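Local coordinates for phosphate-binding protein (Unidentified prokaryotic organism, PDB 3W9V), which binds phosphate as a secreted transport protein of the PstS family and forms a heterooligomer with human PON1, at residues 97-102 against 203-208; 104-109 against 232-237; 120-125 against 132-137; 218-223 against 336-341. The protein carries 1 engineered substitution. All blocks are in the same frame, centred on the assembly; numbering follows the deposited sequence.

How the contacts relate
Contacts 1, 2 and 4 are partly buried, while contact 3 lies at the surface. Contacts 1 and 3, about 10 Å apart between centres, serve the same parallel sheet, since strands 207-208 and 136-140 are neighbours in it. Contact 2 secures the edge strand 106-107 of a separate mixed sheet and touches both of them through Val105, which packs on Phe97 and Trp123. These three rely on backbone bonds supplemented by charged side chains. Contact 4 stands apart, its nearest atoms about 8 Å from contact 2, and joins 218-223 to 336-341 by apolar packing without a hydrogen bond between them. The chemistry of each contact thus follows its setting.

Contact 1 (97-102 against 203-208); sequences FRKAGA and VAEGRI
Phe97 and Ile208 form an isolated beta bridge, through which an irregular connection in this PBP-type fold is fastened to 207-208, an outermost strand of a three-stranded parallel sheet. The backbone bonds flanking the bridge belong to Arg98. Its N donates to Arg207 O at 2.8 Å, and its O receives Gly206 N at 2.7 Å, a short bond although the N-H is bent to 141°.

Polar side chains extend the junction. The Arg98 chain is extended as far as NE, with CG anti to the backbone N (chi1 -179°), and this carries NH1 to within 3.0 Å of Val203 O. That oxygen lies in the guanidinium plane, whereas NH1 stands above the plane of the carbonyl. Glu205 has two roles: its CG rests over the centre of one guanidinium face, 3.7 Å from Arg98 CZ, and its OE1 accepts Ala100 N at 2.9 Å, an almost straight bond arriving from above the carboxylate plane. Their opposite charges, Arg98 NH2 and Glu205 OE2 4.6 Å apart, probably also attract, though no N-H points at that oxygen. With an alanine at position Glu205, Ala100 N would probably lose its acceptor and the guanidinium the cover that CG gives it.

Water links Glu205 OE1 to Lys99 NZ, whose direct partner is Ser132 O. The apolar component is small, with Phe97 CB lying 3.9 Å from Ile208 CG1.

Contact 2 (104-109 against 232-237); sequences AVDLSV and VGKGVV
Leu107 and Val232 pair in parallel register, joining the outermost strand 106-107 to strand 231-237 in a small mixed sheet. The tight part of the contact gathers round Leu107 O. Gly233 N donates to Leu107 O at 2.8 Å, Lys234 N gives that oxygen a weaker, bent bond, and the CA-H of Val232 approaches it.

Beside it, a bend at chi3 (67°) of Lys234 swings the end of the chain across the strand and brings NZ to Asp106 O at 2.7 Å, nearly in line with the C=O bond. The Asp106 carboxylate lies near the root of the lysine, OD1 being 3.4 Å from Lys234 CB; its OD2 is taken by Gly244 N. Ser108, the N-cap of helix 109-117, is close as well: its CB lies 3.2 Å from Lys234 O, while OG bonds to Glu111 N.

On the looser side Val109 N and Lys234 O stand 4.5 Å apart, joined by a water that accepts from the amide and donates to Lys234 O at 2.7 Å.

Lys234 NZ also bonds to Thr127 OG1 and forms a salt bridge with Glu111, which probably balances most of its charge, since Asp106 OD1 is 5.8 Å from Lys234 NZ.

Contact 3 (120-125 against 132-137); sequences IADWSG and SGPIQV
Asp122 swings its carboxylate toward Gly133 because CG stands anti to the backbone N (chi1 -164°), while Trp123, with CG beside its own N (chi1 -81°), lays its indole against Ile135. In this position Asp122 OD2 accepts three bonds. Gly133 N reaches it at 3.0 Å from above one face of the carboxylate, Ser124 OG from the opposite face at 2.7 Å, and Ser124 N on the anti side. The last bond closes an Asx turn at the start of the 3-10 segment 123-125. Replacing Asp122 by an alanine is likely to deprive Gly133 N and both Ser124 donors of this shared acceptor and let the turn relax.

Main-chain bonds surround the single bridge between Asp122 and Pro134: Trp123 N gives to Gly133 O at 2.8 Å, and Ile135 N to Ala121 O at 2.9 Å. Over the indole, Ile135 CG1 makes a CH-pi contact 3.6 Å from the centroid of the five-membered ring of Trp123, only 16° off its normal.

Trp123 NE1 bonds to Gly206 O, just before strand 207-208. Ile135 packs on Ile208 of that strand and on Val115 of helix 109-117, which places the contact between the helix and the edge of the parallel sheet.

Contact 4 (218-223 against 336-341); sequences PTLAGL and ANAFVP
Leu223 N donates to Leu220 O at 3.0 Å, a bond from residue i+3 back to i, consistent with the helical backbone angles here; both leucines point toward Ala338. Ala338 is the C-prime residue of a Schellman motif that ends helix 331-336, with Phe339 N bonded to Ile334 O and Ala338 N to Glu335 O. The example shows how a helix terminus closed by its own main-chain bonds can offer an apolar surface to a loop. The positive phi of Ala338 (75°) turns the chain away from the helix, while its CB points at the 218-223 segment.

Both leucines use the same geometry: CG lies anti to the carbonyl carbon, chi1 being -62° in Leu220, and the chain continues extended. Leu220 comes nearer. Its CD2 methyl lies 3.5 Å from Ala338 CB and also approaches the CA of that alanine. The same methyl lies 3.8 Å from Ala336 O, in the last turn of the helix, so this leucine spans the helix end and the residue that terminates it. Leu220 remains exposed, whereas Leu223 is buried.

The contact is small and bears no hydrogen bond between its segments. It joins the connection between strands 207-208 and 231-237 to the chain leaving helix 331-336. A polar tie lies close by, where Asn337 ND2 bonds to Asp214 OD2. Beyond the turn, Phe339 packs on Val89 and Thr91 of strand 83-92, and Val340 pairs by backbone bonding with Ala90. The Ala338 methyl is also met by Leu223, CD1 lying 4.0 Å from Ala338 CB.

Contact 1 (97-102 against 203-208)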
loop_
_atom_site.group_PDB
_atom_site.type_symbol
_atom_site.label_atom_id
_atom_site.label_comp_id
_atom_site.label_asym_id
_atom_site.label_seq_id
_atom_site.Cartn_x
_atom_site.Cartn_y
_atom_site.Cartn_z
ATOM N N PHE A 97 -16.782 -6.112 4.958
ATOM C CA PHE A 97 -17.314 -6.870 6.078
ATOM C C PHE A 97 -18.423 -7.793 5.596
ATOM O O PHE A 97 -19.036 -7.560 4.547
ATOM C CB PHE A 97 -17.855 -5.923 7.161
ATOM C CG PHE A 97 -18.993 -5.068 6.690
ATOM C CD1 PHE A 97 -20.301 -5.511 6.804
ATOM C CD2 PHE A 97 -18.756 -3.832 6.109
ATOM C CE1 PHE A 97 -21.350 -4.741 6.340
ATOM C CE2 PHE A 97 -19.809 -3.055 5.647
ATOM C CZ PHE A 97 -21.104 -3.518 5.764
ATOM N N ARG A 98 -18.684 -8.837 6.376
ATOM C CA ARG A 98 -19.775 -9.759 6.085
ATOM C C ARG A 98 -20.822 -9.713 7.191
ATOM O O ARG A 98 -20.682 -10.372 8.218
ATOM C CB ARG A 98 -19.256 -11.184 5.907
ATOM C CG ARG A 98 -20.362 -12.172 5.577
ATOM C CD ARG A 98 -19.835 -13.568 5.306
ATOM N NE ARG A 98 -20.938 -14.522 5.191
ATOM C CZ ARG A 98 -21.147 -15.536 6.025
ATOM N NH1 ARG A 98 -20.317 -15.761 7.031
ATOM N NH2 ARG A 98 -22.187 -16.338 5.841
ATOM N N LYS A 99 -21.862 -8.916 6.981
ATOM C CA LYS A 99 -22.925 -8.760 7.970
ATOM C C LYS A 99 -24.151 -8.213 7.260
ATOM O O LYS A 99 -24.148 -7.076 6.786
ATOM C CB LYS A 99 -22.493 -7.816 9.098
ATOM C CG LYS A 99 -23.479 -7.726 10.267
ATOM C CD LYS A 99 -23.620 -9.045 11.016
ATOM C CE LYS A 99 -24.604 -8.909 12.175
ATOM N NZ LYS A 99 -24.846 -10.211 12.858
ATOM N N ALA A 100 -25.197 -9.031 7.180
ATOM C CA ALA A 100 -26.396 -8.666 6.436
ATOM C C ALA A 100 -27.143 -7.510 7.087
ATOM O O ALA A 100 -27.118 -7.348 8.305
ATOM C CB ALA A 100 -27.314 -9.875 6.278
ATOM N N GLY A 101 -27.800 -6.706 6.259
ATOM C CA GLY A 101 -28.591 -5.583 6.731
ATOM C C GLY A 101 -28.822 -4.573 5.626
ATOM O O GLY A 101 -27.915 -4.283 4.844
ATOM N N ALA A 102 -30.035 -4.033 5.551
ATOM C CA ALA A 102 -30.367 -3.084 4.497
ATOM C C ALA A 102 -29.692 -1.730 4.706
ATOM O O ALA A 102 -29.437 -1.000 3.749
ATOM C CB ALA A 102 -31.879 -2.914 4.389
ATOM N N VAL A 203 -18.725 -20.236 8.370
ATOM C CA VAL A 203 -18.757 -19.647 9.702
ATOM C C VAL A 203 -19.869 -18.609 9.786
ATOM O O VAL A 203 -20.417 -18.185 8.768
ATOM C CB VAL A 203 -17.406 -18.996 10.080
ATOM C CG1 VAL A 203 -16.289 -20.030 10.048
ATOM C CG2 VAL A 203 -17.091 -17.831 9.150
ATOM N N ALA A 204 -20.201 -18.204 11.006
ATOM C CA ALA A 204 -21.255 -17.223 11.219
ATOM C C ALA A 204 -20.850 -15.864 10.662
ATOM O O ALA A 204 -19.663 -15.537 10.588
ATOM C CB ALA A 204 -21.584 -17.110 12.699
ATOM N N GLU A 205 -21.842 -15.075 10.263
ATOM C CA GLU A 205 -21.591 -13.713 9.813
ATOM C C GLU A 205 -20.974 -12.884 10.928
ATOM O O GLU A 205 -21.078 -13.232 12.105
ATOM C CB GLU A 205 -22.889 -13.035 9.374
ATOM C CG GLU A 205 -23.482 -13.541 8.077
ATOM C CD GLU A 205 -24.613 -12.659 7.590
ATOM O OE1 GLU A 205 -24.993 -11.717 8.324
ATOM O OE2 GLU A 205 -25.119 -12.903 6.473
ATOM N N GLY A 206 -20.336 -11.783 10.548
ATOM C CA GLY A 206 -19.828 -10.835 11.517
ATOM C C GLY A 206 -18.411 -10.367 11.270
ATOM O O GLY A 206 -17.951 -9.443 11.939
ATOM N N ARG A 207 -17.724 -10.986 10.315
ATOM C CA ARG A 207 -16.327 -10.649 10.069
ATOM C C ARG A 207 -16.141 -9.289 9.406
ATOM O O ARG A 207 -16.987 -8.834 8.630
ATOM C CB ARG A 207 -15.622 -11.751 9.271
ATOM C CG ARG A 207 -15.325 -12.968 10.122
ATOM C CD ARG A 207 -14.736 -14.123 9.334
ATOM N NE ARG A 207 -14.385 -15.212 10.243
ATOM C CZ ARG A 207 -13.768 -16.333 9.885
ATOM N NH1 ARG A 207 -13.421 -16.534 8.624
ATOM N NH2 ARG A 207 -13.492 -17.253 10.803
ATOM N N ILE A 208 -15.013 -8.660 9.722
ATOM C CA ILE A 208 -14.646 -7.356 9.188
ATOM C C ILE A 208 -13.124 -7.324 9.046
ATOM O O ILE A 208 -12.415 -8.010 9.786
ATOM C CB ILE A 208 -15.153 -6.211 10.111
ATOM C CG1 ILE A 208 -14.957 -4.839 9.463
ATOM C CG2 ILE A 208 -14.479 -6.264 11.479
ATOM C CD1 ILE A 208 -15.792 -3.749 10.110
HETATM O O HOH W 1 -18.349 -13.628 8.972
HETATM O O HOH W 2 -22.970 -18.895 7.042
HETATM O O HOH W 3 -22.570 -11.148 13.984
HETATM O O HOH W 4 -25.933 -11.697 10.666
#

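Contact 2 (104-109 against 232-237)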
loop_
_atom_site.group_PDB
_atom_site.type_symbol
_atom_site.label_atom_id
_atom_site.label_comp_id
_atom_site.label_asym_id
_atom_site.label_seq_id
_atom_site.Cartn_x
_atom_site.Cartn_y
_atom_site.Cartn_z
ATOM N N ALA A 104 -26.966 1.221 5.482
ATOM C CA ALA A 104 -25.571 1.511 5.190
ATOM C C ALA A 104 -24.744 1.416 6.464
ATOM O O ALA A 104 -25.147 1.915 7.517
ATOM C CB ALA A 104 -25.434 2.893 4.576
ATOM N N VAL A 105 -23.594 0.760 6.369
ATOM C CA VAL A 105 -22.625 0.775 7.450
ATOM C C VAL A 105 -21.665 1.924 7.198
ATOM O O VAL A 105 -20.951 1.948 6.194
ATOM C CB VAL A 105 -21.870 -0.557 7.563
ATOM C CG1 VAL A 105 -20.725 -0.443 8.565
ATOM C CG2 VAL A 105 -22.836 -1.660 7.964
ATOM N N ASP A 106 -21.686 2.893 8.104
ATOM C CA ASP A 106 -20.892 4.100 7.976
ATOM C C ASP A 106 -20.178 4.290 9.301
ATOM O O ASP A 106 -20.785 4.719 10.282
ATOM C CB ASP A 106 -21.816 5.285 7.685
ATOM C CG ASP A 106 -21.063 6.565 7.380
ATOM O OD1 ASP A 106 -19.817 6.580 7.477
ATOM O OD2 ASP A 106 -21.734 7.570 7.049
ATOM N N LEU A 107 -18.894 3.949 9.337
ATOM C CA LEU A 107 -18.124 4.032 10.570
ATOM C C LEU A 107 -17.621 5.440 10.824
ATOM O O LEU A 107 -17.018 6.056 9.949
ATOM C CB LEU A 107 -16.917 3.098 10.489
ATOM C CG LEU A 107 -17.216 1.609 10.343
ATOM C CD1 LEU A 107 -15.968 0.846 9.935
ATOM C CD2 LEU A 107 -17.775 1.056 11.644
ATOM N N SER A 108 -17.853 5.957 12.024
ATOM C CA SER A 108 -17.081 7.108 12.449
ATOM C C SER A 108 -15.665 6.607 12.682
ATOM O O SER A 108 -15.445 5.407 12.865
ATOM C CB SER A 108 -17.638 7.693 13.743
ATOM O OG SER A 108 -17.507 6.767 14.802
ATOM N N VAL A 109 -14.696 7.508 12.675
ATOM C CA VAL A 109 -13.335 7.102 12.983
ATOM C C VAL A 109 -13.258 6.507 14.394
ATOM O O VAL A 109 -12.574 5.507 14.611
ATOM C CB VAL A 109 -12.343 8.263 12.792
ATOM C CG1 VAL A 109 -10.958 7.884 13.297
ATOM C CG2 VAL A 109 -12.282 8.657 11.319
ATOM N N VAL A 232 -16.510 5.317 5.677
ATOM C CA VAL A 232 -15.762 5.771 6.844
ATOM C C VAL A 232 -15.755 7.294 6.862
ATOM O O VAL A 232 -15.549 7.930 5.833
ATOM C CB VAL A 232 -14.300 5.249 6.855
ATOM C CG1 VAL A 232 -13.586 5.703 8.124
ATOM C CG2 VAL A 232 -14.261 3.730 6.760
ATOM N N GLY A 233 -16.005 7.874 8.032
ATOM C CA GLY A 233 -15.965 9.314 8.178
ATOM C C GLY A 233 -17.214 9.947 8.762
ATOM O O GLY A 233 -17.292 11.174 8.859
ATOM N N LYS A 234 -18.189 9.124 9.137
ATOM C CA LYS A 234 -19.402 9.602 9.800
ATOM C C LYS A 234 -19.057 10.496 10.982
ATOM O O LYS A 234 -18.165 10.184 11.771
ATOM C CB LYS A 234 -20.234 8.417 10.292
ATOM C CG LYS A 234 -21.468 8.794 11.104
ATOM C CD LYS A 234 -22.239 7.555 11.533
ATOM C CE LYS A 234 -21.454 6.728 12.537
ATOM N NZ LYS A 234 -22.000 5.350 12.657
ATOM N N GLY A 235 -19.753 11.617 11.100
ATOM C CA GLY A 235 -19.545 12.477 12.244
ATOM C C GLY A 235 -20.370 13.739 12.183
ATOM O O GLY A 235 -21.432 13.778 11.564
ATOM N N VAL A 236 -19.870 14.773 12.844
ATOM C CA VAL A 236 -20.527 16.068 12.853
ATOM C C VAL A 236 -19.484 17.158 12.629
ATOM O O VAL A 236 -18.490 17.245 13.352
ATOM C CB VAL A 236 -21.303 16.307 14.171
ATOM C CG1 VAL A 236 -20.439 15.979 15.380
ATOM C CG2 VAL A 236 -21.822 17.738 14.234
ATOM N N VAL A 237 -19.699 17.970 11.602
ATOM C CA VAL A 237 -18.772 19.045 11.271
ATOM C C VAL A 237 -19.532 20.363 11.197
ATOM O O VAL A 237 -20.533 20.470 10.488
ATOM C CB VAL A 237 -18.051 18.778 9.936
ATOM C CG1 VAL A 237 -17.131 19.937 9.586
ATOM C CG2 VAL A 237 -17.266 17.476 10.009
HETATM O O HOH W 5 -15.513 10.222 12.148
#

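Contact 3 (120-125 against 132-137)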
loop_
_atom_site.group_PDB
_atom_site.type_symbol
_atom_site.label_atom_id
_atom_site.label_comp_id
_atom_site.label_asym_id
_atom_site.label_seq_id
_atom_site.Cartn_x
_atom_site.Cartn_y
_atom_site.Cartn_z
ATOM N N ILE A 120 -15.237 -2.202 20.836
ATOM C CA ILE A 120 -16.557 -2.473 20.285
ATOM C C ILE A 120 -16.577 -3.894 19.743
ATOM O O ILE A 120 -15.964 -4.184 18.715
ATOM C CB ILE A 120 -16.909 -1.495 19.155
ATOM C CG1 ILE A 120 -16.932 -0.057 19.674
ATOM C CG2 ILE A 120 -18.255 -1.867 18.537
ATOM C CD1 ILE A 120 -17.092 0.974 18.576
ATOM N N ALA A 121 -17.287 -4.776 20.440
ATOM C CA ALA A 121 -17.280 -6.199 20.119
ATOM C C ALA A 121 -18.580 -6.675 19.476
ATOM O O ALA A 121 -18.677 -7.821 19.042
ATOM C CB ALA A 121 -16.980 -7.017 21.369
ATOM N N ASP A 122 -19.573 -5.794 19.419
ATOM C CA ASP A 122 -20.872 -6.131 18.852
ATOM C C ASP A 122 -21.287 -5.094 17.815
ATOM O O ASP A 122 -21.057 -3.897 17.994
ATOM C CB ASP A 122 -21.933 -6.222 19.955
ATOM C CG ASP A 122 -23.192 -6.932 19.495
ATOM O OD1 ASP A 122 -23.307 -8.151 19.740
ATOM O OD2 ASP A 122 -24.063 -6.278 18.882
ATOM N N TRP A 123 -21.897 -5.565 16.732
ATOM C CA TRP A 123 -22.360 -4.700 15.654
ATOM C C TRP A 123 -23.353 -3.632 16.117
ATOM O O TRP A 123 -23.510 -2.601 15.463
ATOM C CB TRP A 123 -22.960 -5.536 14.518
ATOM C CG TRP A 123 -21.920 -6.122 13.614
ATOM C CD1 TRP A 123 -21.372 -7.370 13.689
ATOM C CD2 TRP A 123 -21.294 -5.473 12.502
ATOM N NE1 TRP A 123 -20.443 -7.538 12.687
ATOM C CE2 TRP A 123 -20.375 -6.387 11.948
ATOM C CE3 TRP A 123 -21.420 -4.207 11.923
ATOM C CZ2 TRP A 123 -19.593 -6.077 10.835
ATOM C CZ3 TRP A 123 -20.641 -3.901 10.822
ATOM C CH2 TRP A 123 -19.738 -4.832 10.292
ATOM N N SER A 124 -24.011 -3.867 17.251
ATOM C CA SER A 124 -24.970 -2.897 17.785
ATOM C C SER A 124 -24.293 -1.594 18.219
ATOM O O SER A 124 -24.959 -0.573 18.403
ATOM C CB SER A 124 -25.764 -3.497 18.949
ATOM O OG SER A 124 -24.902 -3.911 19.995
ATOM N N GLY A 125 -22.973 -1.638 18.378
ATOM C CA GLY A 125 -22.198 -0.464 18.734
ATOM C C GLY A 125 -21.865 0.448 17.565
ATOM O O GLY A 125 -21.180 1.457 17.738
ATOM N N SER A 132 -26.755 -6.265 14.670
ATOM C CA SER A 132 -26.397 -6.694 16.017
ATOM C C SER A 132 -25.754 -8.075 15.978
ATOM O O SER A 132 -25.984 -8.848 15.051
ATOM C CB SER A 132 -27.622 -6.695 16.937
ATOM O OG SER A 132 -28.598 -7.617 16.488
ATOM N N GLY A 133 -24.944 -8.377 16.987
ATOM C CA GLY A 133 -24.228 -9.637 17.031
ATOM C C GLY A 133 -22.728 -9.415 16.998
ATOM O O GLY A 133 -22.266 -8.309 16.706
ATOM N N PRO A 134 -21.953 -10.466 17.290
ATOM C CA PRO A 134 -20.500 -10.320 17.430
ATOM C C PRO A 134 -19.776 -9.852 16.167
ATOM O O PRO A 134 -20.125 -10.227 15.048
ATOM C CB PRO A 134 -20.039 -11.732 17.808
ATOM C CG PRO A 134 -21.135 -12.637 17.339
ATOM C CD PRO A 134 -22.395 -11.851 17.524
ATOM N N ILE A 135 -18.764 -9.017 16.380
ATOM C CA ILE A 135 -17.832 -8.623 15.338
ATOM C C ILE A 135 -16.594 -9.498 15.467
ATOM O O ILE A 135 -16.089 -9.704 16.575
ATOM C CB ILE A 135 -17.403 -7.159 15.512
ATOM C CG1 ILE A 135 -18.617 -6.231 15.481
ATOM C CG2 ILE A 135 -16.394 -6.759 14.439
ATOM C CD1 ILE A 135 -18.281 -4.798 15.846
ATOM N N GLN A 136 -16.108 -10.020 14.346
ATOM C CA GLN A 136 -14.879 -10.803 14.349
ATOM C C GLN A 136 -13.873 -10.185 13.385
ATOM O O GLN A 136 -14.127 -10.094 12.188
ATOM C CB GLN A 136 -15.163 -12.259 13.979
ATOM C CG GLN A 136 -13.958 -13.177 14.090
ATOM C CD GLN A 136 -14.293 -14.631 13.803
ATOM O OE1 GLN A 136 -15.064 -14.939 12.893
ATOM N NE2 GLN A 136 -13.710 -15.536 14.583
ATOM N N VAL A 137 -12.735 -9.752 13.912
ATOM C CA VAL A 137 -11.716 -9.106 13.096
ATOM C C VAL A 137 -10.846 -10.134 12.378
ATOM O O VAL A 137 -10.378 -11.100 12.986
ATOM C CB VAL A 137 -10.837 -8.168 13.959
ATOM C CG1 VAL A 137 -9.609 -7.711 13.192
ATOM C CG2 VAL A 137 -11.654 -6.971 14.434
HETATM O O HOH W 6 -16.891 -10.120 19.786
#

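Contact 4 (218-223 against 336-341)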
loop_
_atom_site.group_PDB
_atom_site.type_symbol
_atom_site.label_atom_id
_atom_site.label_comp_id
_atom_site.label_asym_id
_atom_site.label_seq_id
_atom_site.Cartn_x
_atom_site.Cartn_y
_atom_site.Cartn_z
ATOM N N PRO A 218 -15.705 -7.319 -5.735
ATOM C CA PRO A 218 -15.474 -7.920 -7.056
ATOM C C PRO A 218 -15.303 -6.907 -8.193
ATOM O O PRO A 218 -14.554 -7.184 -9.131
ATOM C CB PRO A 218 -16.739 -8.753 -7.282
ATOM C CG PRO A 218 -17.214 -9.083 -5.915
ATOM C CD PRO A 218 -16.917 -7.862 -5.095
ATOM N N THR A 219 -16.002 -5.777 -8.128
ATOM C CA THR A 219 -15.860 -4.716 -9.126
ATOM C C THR A 219 -15.856 -3.357 -8.433
ATOM O O THR A 219 -16.150 -3.267 -7.241
ATOM C CB THR A 219 -16.995 -4.739 -10.178
ATOM O OG1 THR A 219 -18.251 -4.493 -9.538
ATOM C CG2 THR A 219 -17.049 -6.079 -10.911
ATOM N N LEU A 220 -15.527 -2.304 -9.179
ATOM C CA LEU A 220 -15.475 -0.955 -8.620
ATOM C C LEU A 220 -16.798 -0.542 -7.991
ATOM O O LEU A 220 -16.818 0.065 -6.919
ATOM C CB LEU A 220 -15.072 0.068 -9.687
ATOM C CG LEU A 220 -13.690 -0.105 -10.311
ATOM C CD1 LEU A 220 -13.387 1.042 -11.262
ATOM C CD2 LEU A 220 -12.639 -0.199 -9.230
ATOM N N ALA A 221 -17.900 -0.874 -8.659
ATOM C CA ALA A 221 -19.228 -0.533 -8.159
ATOM C C ALA A 221 -19.465 -1.088 -6.754
ATOM O O ALA A 221 -20.120 -0.454 -5.931
ATOM C CB ALA A 221 -20.302 -1.028 -9.120
ATOM N N GLY A 222 -18.913 -2.267 -6.486
ATOM C CA GLY A 222 -19.073 -2.907 -5.193
ATOM C C GLY A 222 -18.491 -2.134 -4.020
ATOM O O GLY A 222 -18.922 -2.314 -2.880
ATOM N N LEU A 223 -17.512 -1.277 -4.290
ATOM C CA LEU A 223 -16.925 -0.455 -3.238
ATOM C C LEU A 223 -17.926 0.563 -2.696
ATOM O O LEU A 223 -17.760 1.072 -1.588
ATOM C CB LEU A 223 -15.671 0.264 -3.744
ATOM C CG LEU A 223 -14.488 -0.622 -4.143
ATOM C CD1 LEU A 223 -13.367 0.222 -4.724
ATOM C CD2 LEU A 223 -13.986 -1.442 -2.958
ATOM N N ALA A 336 -8.823 1.355 -13.291
ATOM C CA ALA A 336 -9.695 0.199 -13.455
ATOM C C ALA A 336 -9.523 -0.790 -12.302
ATOM O O ALA A 336 -10.430 -1.576 -12.008
ATOM C CB ALA A 336 -9.440 -0.476 -14.790
ATOM N N ASN A 337 -8.366 -0.741 -11.647
ATOM C CA ASN A 337 -8.101 -1.616 -10.515
ATOM C C ASN A 337 -8.207 -0.917 -9.158
ATOM O O ASN A 337 -7.586 -1.341 -8.179
ATOM C CB ASN A 337 -6.764 -2.336 -10.681
ATOM C CG ASN A 337 -6.873 -3.526 -11.605
ATOM O OD1 ASN A 337 -7.399 -3.423 -12.720
ATOM N ND2 ASN A 337 -6.420 -4.674 -11.136
ATOM N N ALA A 338 -9.013 0.141 -9.128
ATOM C CA ALA A 338 -9.443 0.809 -7.895
ATOM C C ALA A 338 -8.386 1.683 -7.236
ATOM O O ALA A 338 -8.510 2.015 -6.061
ATOM C CB ALA A 338 -10.019 -0.198 -6.880
ATOM N N PHE A 339 -7.366 2.074 -7.994
ATOM C CA PHE A 339 -6.287 2.897 -7.463
ATOM C C PHE A 339 -6.320 4.309 -8.039
ATOM O O PHE A 339 -7.100 4.614 -8.947
ATOM C CB PHE A 339 -4.935 2.222 -7.703
ATOM C CG PHE A 339 -4.813 0.876 -7.046
ATOM C CD1 PHE A 339 -4.917 0.751 -5.669
ATOM C CD2 PHE A 339 -4.585 -0.263 -7.798
ATOM C CE1 PHE A 339 -4.807 -0.487 -5.060
ATOM C CE2 PHE A 339 -4.465 -1.499 -7.195
ATOM C CZ PHE A 339 -4.580 -1.608 -5.823
ATOM N N VAL A 340 -5.477 5.169 -7.472
ATOM C CA VAL A 340 -5.374 6.565 -7.876
ATOM C C VAL A 340 -4.035 6.792 -8.567
ATOM O O VAL A 340 -2.986 6.528 -7.984
ATOM C CB VAL A 340 -5.477 7.503 -6.654
ATOM C CG1 VAL A 340 -5.185 8.949 -7.050
ATOM C CG2 VAL A 340 -6.851 7.389 -6.010
ATOM N N PRO A 341 -4.064 7.274 -9.817
ATOM C CA PRO A 341 -2.796 7.597 -10.476
ATOM C C PRO A 341 -2.003 8.656 -9.713
ATOM O O PRO A 341 -2.580 9.466 -8.973
ATOM C CB PRO A 341 -3.240 8.141 -11.839
ATOM C CG PRO A 341 -4.558 7.485 -12.082
ATOM C CD PRO A 341 -5.212 7.431 -10.726
#